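PDB 5I2H: O-methyltransferase family 2 from Planctopirus limnophila, which probably transfers a methyl group from S-adenosyl-L-methionine to a hydroxyl oxygen of its substrate, and holds the flavone apigenin in a pocket in this crystal. Local coordinates for residues S63-Q68 with A320-T325; D258-A263 with V284-S289; S306-P311 with L332-G337. One frame throughout, in Å; residues are numbered along the deposited sequence.

Contact 1 (S63-Q68 with A320-T325)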
loop_
_atom_site.group_PDB
_atom_site.type_symbol
_atom_site.label_atom_id
_atom_site.label_comp_id
_atom_site.label_asym_id
_atom_site.label_seq_id
_atom_site.Cartn_x
_atom_site.Cartn_y
_atom_site.Cartn_z
ATOM N N SER A 63 4.290 24.209 -3.253
ATOM C CA SER A 63 5.702 24.379 -3.568
ATOM C C SER A 63 6.090 23.486 -4.738
ATOM O O SER A 63 5.369 22.554 -5.103
ATOM C CB SER A 63 6.572 24.048 -2.351
ATOM O OG SER A 63 6.487 22.661 -2.023
ATOM N N GLU A 64 7.249 23.797 -5.328
ATOM C CA GLU A 64 7.825 22.935 -6.352
ATOM C C GLU A 64 8.013 21.527 -5.830
ATOM O O GLU A 64 7.684 20.555 -6.520
ATOM C CB GLU A 64 9.175 23.480 -6.827
ATOM C CG GLU A 64 9.696 22.849 -8.153
ATOM C CD GLU A 64 10.707 21.658 -8.000
ATOM O OE1 GLU A 64 11.155 21.325 -6.862
ATOM O OE2 GLU A 64 11.062 21.055 -9.057
ATOM N N ARG A 65 8.536 21.393 -4.613
ATOM C CA ARG A 65 8.790 20.057 -4.085
ATOM C C ARG A 65 7.481 19.310 -3.882
ATOM O O ARG A 65 7.349 18.145 -4.289
ATOM C CB ARG A 65 9.576 20.137 -2.767
ATOM C CG ARG A 65 9.927 18.731 -2.206
ATOM C CD ARG A 65 10.782 18.790 -0.938
ATOM N NE ARG A 65 10.086 19.426 0.165
ATOM C CZ ARG A 65 9.891 18.864 1.349
ATOM N NH1 ARG A 65 10.323 17.621 1.596
ATOM N NH2 ARG A 65 9.273 19.558 2.301
ATOM N N ALA A 66 6.491 19.966 -3.259
ATOM C CA ALA A 66 5.213 19.292 -3.022
ATOM C C ALA A 66 4.563 18.901 -4.336
ATOM O O ALA A 66 3.994 17.801 -4.458
ATOM C CB ALA A 66 4.270 20.193 -2.215
ATOM N N THR A 67 4.650 19.779 -5.343
ATOM C CA THR A 67 4.023 19.440 -6.619
ATOM C C THR A 67 4.746 18.267 -7.282
ATOM O O THR A 67 4.091 17.358 -7.831
ATOM C CB THR A 67 3.965 20.663 -7.538
ATOM O OG1 THR A 67 3.287 21.733 -6.859
ATOM C CG2 THR A 67 3.186 20.332 -8.815
ATOM N N GLN A 68 6.086 18.237 -7.192
ATOM C CA GLN A 68 6.838 17.137 -7.789
ATOM C C GLN A 68 6.476 15.816 -7.139
ATOM O O GLN A 68 6.283 14.822 -7.842
ATOM C CB GLN A 68 8.354 17.334 -7.699
ATOM C CG GLN A 68 8.953 18.439 -8.528
ATOM C CD GLN A 68 9.230 18.062 -9.977
ATOM O OE1 GLN A 68 8.618 17.160 -10.540
ATOM N NE2 GLN A 68 10.187 18.763 -10.579
ATOM N N ALA A 320 7.098 9.331 1.683
ATOM C CA ALA A 320 7.548 9.194 3.068
ATOM C C ALA A 320 8.669 10.183 3.372
ATOM O O ALA A 320 8.664 10.835 4.415
ATOM C CB ALA A 320 8.025 7.768 3.356
ATOM N N LEU A 321 9.651 10.293 2.467
ATOM C CA LEU A 321 10.762 11.226 2.690
ATOM C C LEU A 321 10.274 12.674 2.695
ATOM O O LEU A 321 10.737 13.507 3.501
ATOM C CB LEU A 321 11.831 11.022 1.615
ATOM C CG LEU A 321 12.539 9.663 1.648
ATOM C CD1 LEU A 321 13.394 9.520 0.406
ATOM C CD2 LEU A 321 13.377 9.502 2.944
ATOM N N PHE A 322 9.345 12.997 1.795
ATOM C CA PHE A 322 8.771 14.340 1.771
ATOM C C PHE A 322 8.088 14.653 3.092
ATOM O O PHE A 322 8.173 15.785 3.601
ATOM C CB PHE A 322 7.776 14.450 0.614
ATOM C CG PHE A 322 6.982 15.721 0.627
ATOM C CD1 PHE A 322 7.510 16.885 0.085
ATOM C CD2 PHE A 322 5.712 15.766 1.235
ATOM C CE1 PHE A 322 6.791 18.073 0.128
ATOM C CE2 PHE A 322 4.981 16.940 1.267
ATOM C CZ PHE A 322 5.516 18.100 0.714
ATOM N N SER A 323 7.425 13.643 3.677
ATOM C CA SER A 323 6.674 13.851 4.913
ATOM C C SER A 323 7.585 14.045 6.109
ATOM O O SER A 323 7.186 14.696 7.080
ATOM C CB SER A 323 5.750 12.666 5.191
ATOM O OG SER A 323 4.821 12.528 4.137
ATOM N N LEU A 324 8.785 13.471 6.072
ATOM C CA LEU A 324 9.659 13.423 7.233
ATOM C C LEU A 324 10.869 14.341 7.149
ATOM O O LEU A 324 11.530 14.551 8.180
ATOM C CB LEU A 324 10.159 11.991 7.446
ATOM C CG LEU A 324 9.096 10.951 7.819
ATOM C CD1 LEU A 324 9.640 9.551 7.656
ATOM C CD2 LEU A 324 8.656 11.174 9.251
ATOM N N THR A 325 11.197 14.858 5.965
ATOM C CA THR A 325 12.452 15.558 5.736
ATOM C C THR A 325 12.190 16.758 4.836
ATOM O O THR A 325 11.038 17.039 4.467
ATOM C CB THR A 325 13.510 14.668 5.084
ATOM O OG1 THR A 325 13.228 14.539 3.691
ATOM C CG2 THR A 325 13.563 13.285 5.702
HETATM O O HOH W 1 7.319 18.130 4.670
#
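Arg65 reaches past the ring of Phe322 to the C-terminal end of helix 312-324. Its CG stands opposite the backbone N, and the chain runs straight until it bends at chi3 (64°). The bend sets the guanidinium obliquely against the Phe322 ring. Phe322 CD1 lies over one face of that group, 3.3 Å from Arg65 CZ. The two planes are 44° apart, so the groups are not stacked. Nearer the backbone, Arg65 CG meets the ring at its edge, 3.8 Å from Phe322 CD1. Ala66 adds its methyl, with Ala66 CB 3.8 Å from Phe322 CZ.

Arg65 NH1 donates to Thr325 O at 3.0 Å. This bond is bent, and the donor stands above the carbonyl plane. A weak bond joins Arg65 NH1 to Phe322 O. NH1 also bonds Gly327 O, while NH2 makes a salt bridge to Asp129. Ser63 caps helix 64-76: its OG accepts from Ala66 N and is also bonded to Asp129. The contact thus docks a helix of the dimerisation domain on one of the methyltransferase domain, the two-domain build of this O-methyltransferase family, beside the apigenin pocket that Leu324 lines.

Contact 2 (D258-A263 with V284-S289)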
loop_
_atom_site.group_PDB
_atom_site.type_symbol
_atom_site.label_atom_id
_atom_site.label_comp_id
_atom_site.label_asym_id
_atom_site.label_seq_id
_atom_site.Cartn_x
_atom_site.Cartn_y
_atom_site.Cartn_z
ATOM N N ASP A 258 31.428 22.412 9.920
ATOM C CA ASP A 258 32.674 21.924 10.481
ATOM C C ASP A 258 33.501 21.273 9.381
ATOM O O ASP A 258 32.940 20.666 8.462
ATOM C CB ASP A 258 32.400 20.916 11.591
ATOM C CG ASP A 258 31.781 21.575 12.834
ATOM O OD1 ASP A 258 32.101 22.747 13.116
ATOM O OD2 ASP A 258 30.951 20.944 13.525
ATOM N N PRO A 259 34.826 21.362 9.459
ATOM C CA PRO A 259 35.661 20.792 8.394
ATOM C C PRO A 259 35.564 19.273 8.355
ATOM O O PRO A 259 35.640 18.597 9.388
ATOM C CB PRO A 259 37.081 21.256 8.762
ATOM C CG PRO A 259 37.034 21.589 10.249
ATOM C CD PRO A 259 35.621 22.006 10.533
ATOM N N PHE A 260 35.418 18.737 7.150
ATOM C CA PHE A 260 35.515 17.296 7.004
ATOM C C PHE A 260 36.975 16.888 7.175
ATOM O O PHE A 260 37.889 17.630 6.761
ATOM C CB PHE A 260 35.022 16.846 5.633
ATOM C CG PHE A 260 33.516 16.978 5.417
ATOM C CD1 PHE A 260 32.591 16.753 6.454
ATOM C CD2 PHE A 260 33.021 17.320 4.143
ATOM C CE1 PHE A 260 31.223 16.872 6.221
ATOM C CE2 PHE A 260 31.657 17.430 3.887
ATOM C CZ PHE A 260 30.751 17.209 4.914
ATOM N N PRO A 261 37.234 15.733 7.765
ATOM C CA PRO A 261 38.619 15.249 7.879
ATOM C C PRO A 261 39.127 14.788 6.524
ATOM O O PRO A 261 38.324 14.451 5.623
ATOM C CB PRO A 261 38.499 14.065 8.857
ATOM C CG PRO A 261 37.105 13.562 8.614
ATOM C CD PRO A 261 36.253 14.788 8.331
ATOM N N PRO A 262 40.445 14.753 6.341
ATOM C CA PRO A 262 41.002 14.248 5.081
ATOM C C PRO A 262 40.531 12.831 4.812
ATOM O O PRO A 262 40.493 11.990 5.711
ATOM C CB PRO A 262 42.518 14.299 5.318
ATOM C CG PRO A 262 42.704 15.348 6.350
ATOM C CD PRO A 262 41.499 15.205 7.262
ATOM N N ALA A 263 40.183 12.573 3.560
ATOM C CA ALA A 263 39.663 11.278 3.148
ATOM C C ALA A 263 39.906 11.077 1.667
ATOM O O ALA A 263 39.978 12.042 0.902
ATOM C CB ALA A 263 38.164 11.176 3.440
ATOM N N VAL A 284 27.143 18.442 -1.752
ATOM C CA VAL A 284 28.006 17.808 -2.742
ATOM C C VAL A 284 29.252 18.655 -2.976
ATOM O O VAL A 284 30.382 18.133 -3.014
ATOM C CB VAL A 284 27.221 17.572 -4.047
ATOM C CG1 VAL A 284 28.186 17.207 -5.175
ATOM C CG2 VAL A 284 26.194 16.423 -3.860
ATOM N N ALA A 285 29.076 19.980 -3.076
ATOM C CA ALA A 285 30.220 20.879 -3.255
ATOM C C ALA A 285 31.188 20.820 -2.072
ATOM O O ALA A 285 32.413 20.752 -2.257
ATOM C CB ALA A 285 29.731 22.310 -3.460
ATOM N N LYS A 286 30.661 20.872 -0.847
ATOM C CA LYS A 286 31.538 20.881 0.325
ATOM C C LYS A 286 32.327 19.577 0.412
ATOM O O LYS A 286 33.554 19.579 0.636
ATOM C CB LYS A 286 30.718 21.120 1.609
ATOM C CG LYS A 286 31.533 21.108 2.913
ATOM C CD LYS A 286 30.672 21.652 4.137
ATOM C CE LYS A 286 31.490 21.749 5.425
ATOM N NZ LYS A 286 31.908 20.383 5.887
ATOM N N ALA A 287 31.642 18.449 0.242
ATOM C CA ALA A 287 32.348 17.167 0.242
ATOM C C ALA A 287 33.431 17.128 -0.835
ATOM O O ALA A 287 34.558 16.691 -0.574
ATOM C CB ALA A 287 31.355 16.020 0.054
ATOM N N THR A 288 33.100 17.574 -2.055
ATOM C CA THR A 288 34.053 17.543 -3.172
ATOM C C THR A 288 35.267 18.420 -2.898
ATOM O O THR A 288 36.393 18.080 -3.301
ATOM C CB THR A 288 33.370 18.025 -4.448
ATOM O OG1 THR A 288 32.313 17.139 -4.784
ATOM C CG2 THR A 288 34.366 18.046 -5.636
ATOM N N SER A 289 35.068 19.533 -2.179
ATOM C CA SER A 289 36.109 20.552 -2.068
ATOM C C SER A 289 37.375 19.999 -1.417
ATOM O O SER A 289 38.485 20.420 -1.759
ATOM C CB SER A 289 35.574 21.754 -1.288
ATOM O OG SER A 289 35.396 21.428 0.077
HETATM O O HOH W 2 34.590 20.354 4.862
#
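The side chain of Lys286 is extended through chi3 and turns at chi4 (-66°), which brings NZ over the ring of Phe260. Phe260 CG lies opposite its own carbonyl carbon (chi1 -70°), and this swings the ring toward helix 277-289. NZ stands over the ring centre: Lys286 NZ is 3.4 Å from the centroid of the Phe260 ring and only 6° off its normal. This is a face-on cation-pi contact. At the ring edge, Phe260 CE2 packs 3.7 Å from Ala287 CA. Phe226 meets Phe260 edge-to-face, and Leu201 and Val203 of strand 199-203 also touch it. The contact thereby joins the loop before strand 265-269 to a helix flanking the Rossmann-like sheet.

Lys286 NZ also donates to Asp258 O at 2.8 Å and to Met255 O. A water accepts from both Lys286 NZ and Phe260 N, each at 2.9 Å. A serine in place of Phe260 would probably leave the ammonium without its aromatic face and open a gap beside Ala287. Two carbonyl oxygens, a water and a ring face around one amine are consistent with a charged lysine, held in place without a carboxylate among these partners.

Contact 3 (S306-P311 with L332-G337)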
loop_
_atom_site.group_PDB
_atom_site.type_symbol
_atom_site.label_atom_id
_atom_site.label_comp_id
_atom_site.label_asym_id
_atom_site.label_seq_id
_atom_site.Cartn_x
_atom_site.Cartn_y
_atom_site.Cartn_z
ATOM N N SER A 306 14.173 8.953 -15.082
ATOM C CA SER A 306 14.652 10.256 -15.536
ATOM C C SER A 306 13.530 11.269 -15.754
ATOM O O SER A 306 13.783 12.473 -15.692
ATOM C CB SER A 306 15.488 10.094 -16.808
ATOM O OG SER A 306 14.700 9.544 -17.851
ATOM N N ASP A 307 12.287 10.861 -15.983
ATOM C CA ASP A 307 11.271 11.902 -16.058
ATOM C C ASP A 307 10.398 11.934 -14.814
ATOM O O ASP A 307 9.312 12.521 -14.835
ATOM C CB ASP A 307 10.433 11.786 -17.332
ATOM C CG ASP A 307 9.571 10.551 -17.363
ATOM O OD1 ASP A 307 9.810 9.649 -16.532
ATOM O OD2 ASP A 307 8.670 10.484 -18.244
ATOM N N LEU A 308 10.883 11.358 -13.714
ATOM C CA LEU A 308 10.202 11.446 -12.418
ATOM C C LEU A 308 8.751 10.971 -12.501
ATOM O O LEU A 308 7.836 11.585 -11.955
ATOM C CB LEU A 308 10.281 12.861 -11.848
ATOM C CG LEU A 308 11.660 13.527 -11.888
ATOM C CD1 LEU A 308 11.558 14.940 -11.259
ATOM C CD2 LEU A 308 12.694 12.654 -11.157
ATOM N N THR A 309 8.545 9.837 -13.155
ATOM C CA THR A 309 7.224 9.242 -13.259
ATOM C C THR A 309 7.129 7.894 -12.570
ATOM O O THR A 309 6.094 7.229 -12.682
ATOM C CB THR A 309 6.821 9.077 -14.727
ATOM O OG1 THR A 309 7.815 8.285 -15.393
ATOM C CG2 THR A 309 6.706 10.445 -15.389
ATOM N N GLY A 310 8.177 7.451 -11.913
ATOM C CA GLY A 310 8.178 6.156 -11.270
ATOM C C GLY A 310 9.620 5.808 -10.934
ATOM O O GLY A 310 10.515 6.684 -11.004
ATOM N N PRO A 311 9.865 4.553 -10.532
ATOM C CA PRO A 311 8.843 3.516 -10.359
ATOM C C PRO A 311 7.991 3.736 -9.111
ATOM O O PRO A 311 8.348 4.535 -8.235
ATOM C CB PRO A 311 9.665 2.229 -10.236
ATOM C CG PRO A 311 11.008 2.692 -9.729
ATOM C CD PRO A 311 11.224 4.089 -10.194
ATOM N N LEU A 332 18.760 9.801 -11.253
ATOM C CA LEU A 332 20.182 9.808 -11.583
ATOM C C LEU A 332 20.557 11.105 -12.279
ATOM O O LEU A 332 21.604 11.695 -11.980
ATOM C CB LEU A 332 20.551 8.612 -12.461
ATOM C CG LEU A 332 22.048 8.457 -12.852
ATOM C CD1 LEU A 332 22.980 8.360 -11.653
ATOM C CD2 LEU A 332 22.269 7.237 -13.723
ATOM N N GLU A 333 19.677 11.600 -13.166
ATOM C CA GLU A 333 19.956 12.847 -13.871
ATOM C C GLU A 333 20.101 14.008 -12.887
ATOM O O GLU A 333 21.003 14.850 -13.033
ATOM C CB GLU A 333 18.853 13.099 -14.905
ATOM C CG GLU A 333 18.884 14.436 -15.578
ATOM C CD GLU A 333 17.749 14.566 -16.615
ATOM O OE1 GLU A 333 17.484 13.590 -17.363
ATOM O OE2 GLU A 333 17.101 15.632 -16.664
ATOM N N GLU A 334 19.279 14.017 -11.824
ATOM C CA GLU A 334 19.391 15.068 -10.808
ATOM C C GLU A 334 20.705 14.957 -10.034
ATOM O O GLU A 334 21.435 15.947 -9.892
ATOM C CB GLU A 334 18.166 15.034 -9.887
ATOM C CG GLU A 334 16.923 15.539 -10.655
ATOM C CD GLU A 334 15.601 15.415 -9.893
ATOM O OE1 GLU A 334 15.403 14.380 -9.204
ATOM O OE2 GLU A 334 14.766 16.356 -10.026
ATOM N N TYR A 335 21.051 13.760 -9.555
ATOM C CA TYR A 335 22.366 13.582 -8.928
ATOM C C TYR A 335 23.503 14.001 -9.870
ATOM O O TYR A 335 24.437 14.707 -9.451
ATOM C CB TYR A 335 22.552 12.142 -8.457
ATOM C CG TYR A 335 21.702 11.834 -7.253
ATOM C CD1 TYR A 335 21.948 12.486 -6.037
ATOM C CD2 TYR A 335 20.645 10.932 -7.325
ATOM C CE1 TYR A 335 21.164 12.266 -4.924
ATOM C CE2 TYR A 335 19.852 10.657 -6.194
ATOM C CZ TYR A 335 20.122 11.338 -4.996
ATOM O OH TYR A 335 19.328 11.145 -3.903
ATOM N N ARG A 336 23.417 13.629 -11.153
ATOM C CA ARG A 336 24.492 13.974 -12.083
ATOM C C ARG A 336 24.588 15.478 -12.302
ATOM O O ARG A 336 25.691 16.005 -12.503
ATOM C CB ARG A 336 24.304 13.236 -13.410
ATOM C CG ARG A 336 24.629 11.756 -13.323
ATOM C CD ARG A 336 24.813 11.139 -14.694
ATOM N NE ARG A 336 25.961 11.770 -15.356
ATOM C CZ ARG A 336 26.402 11.491 -16.576
ATOM N NH1 ARG A 336 25.797 10.575 -17.320
ATOM N NH2 ARG A 336 27.458 12.150 -17.049
ATOM N N GLY A 337 23.473 16.193 -12.158
ATOM C CA GLY A 337 23.524 17.647 -12.197
ATOM C C GLY A 337 24.372 18.225 -11.080
ATOM O O GLY A 337 25.228 19.078 -11.316
#
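Glu334 and Leu308 approach from opposite directions, and the carboxylate oxygens rest against the two leucine methyls. From CB the chain turns so that CG lies opposite the carbonyl carbon (chi1 -71°). CB and CG make no close contact with 306-311 but carry the acid across to it, fully extended at chi2. At the tip the two oxygens part. Glu334 OE1 lies 3.8 Å from Leu308 CD2 and accepts a hydrogen bond from Ser331 N, just before helix 332-341. Glu334 OE2 lies 3.7 Å from Leu308 CD1 and makes salt bridges to Arg277 and Arg328. The two arginines are likely to keep this carboxylate ionised.

The loop 306-311 follows strand 296-301 of the Rossmann-like methyltransferase sheet and leads into helix 312-324. Helix 332-341 comes next and runs on toward strand 345-351. The contact therefore brings the loop before helix 312-324 against the helix after it.

Leu308 is buried, and its carbonyl oxygen accepts from Thr72 OG1, which ties the loop to helix 64-76. No hydrogen bond crosses between 306-311 and 332-337. Nearer the surface, Ser306 and Glu333 have the closest backbones, their CA atoms 6.1 Å apart. Their side chains touch only lightly, Ser306 CB being 4.1 Å from Glu333 OE1.

Overall arrangement
From the N terminus, the chain reaches 63-68 in the dimerisation domain. Its partner, 320-325, comes only after most of the methyltransferase domain has passed, so contact 1 closes a long loop and ties the two domains together. Contact 2 opens and closes within that loop, joining the loop before strand 265-269 to helix 277-289. Contact 3 opens at 306-311, before contact 1 closes, and ends at 332-337 beyond it, so these two cross. It sets the loop after strand 296-301 against helix 332-341. Contacts 1 and 3 also touch, Gln68 OE1 lying 3.8 Å from Leu308 CD1. Arg277 bridges them by charge, pairing with both Glu64 and Glu334. Contact 2 stands apart, its centre about 27 Å from contact 1's.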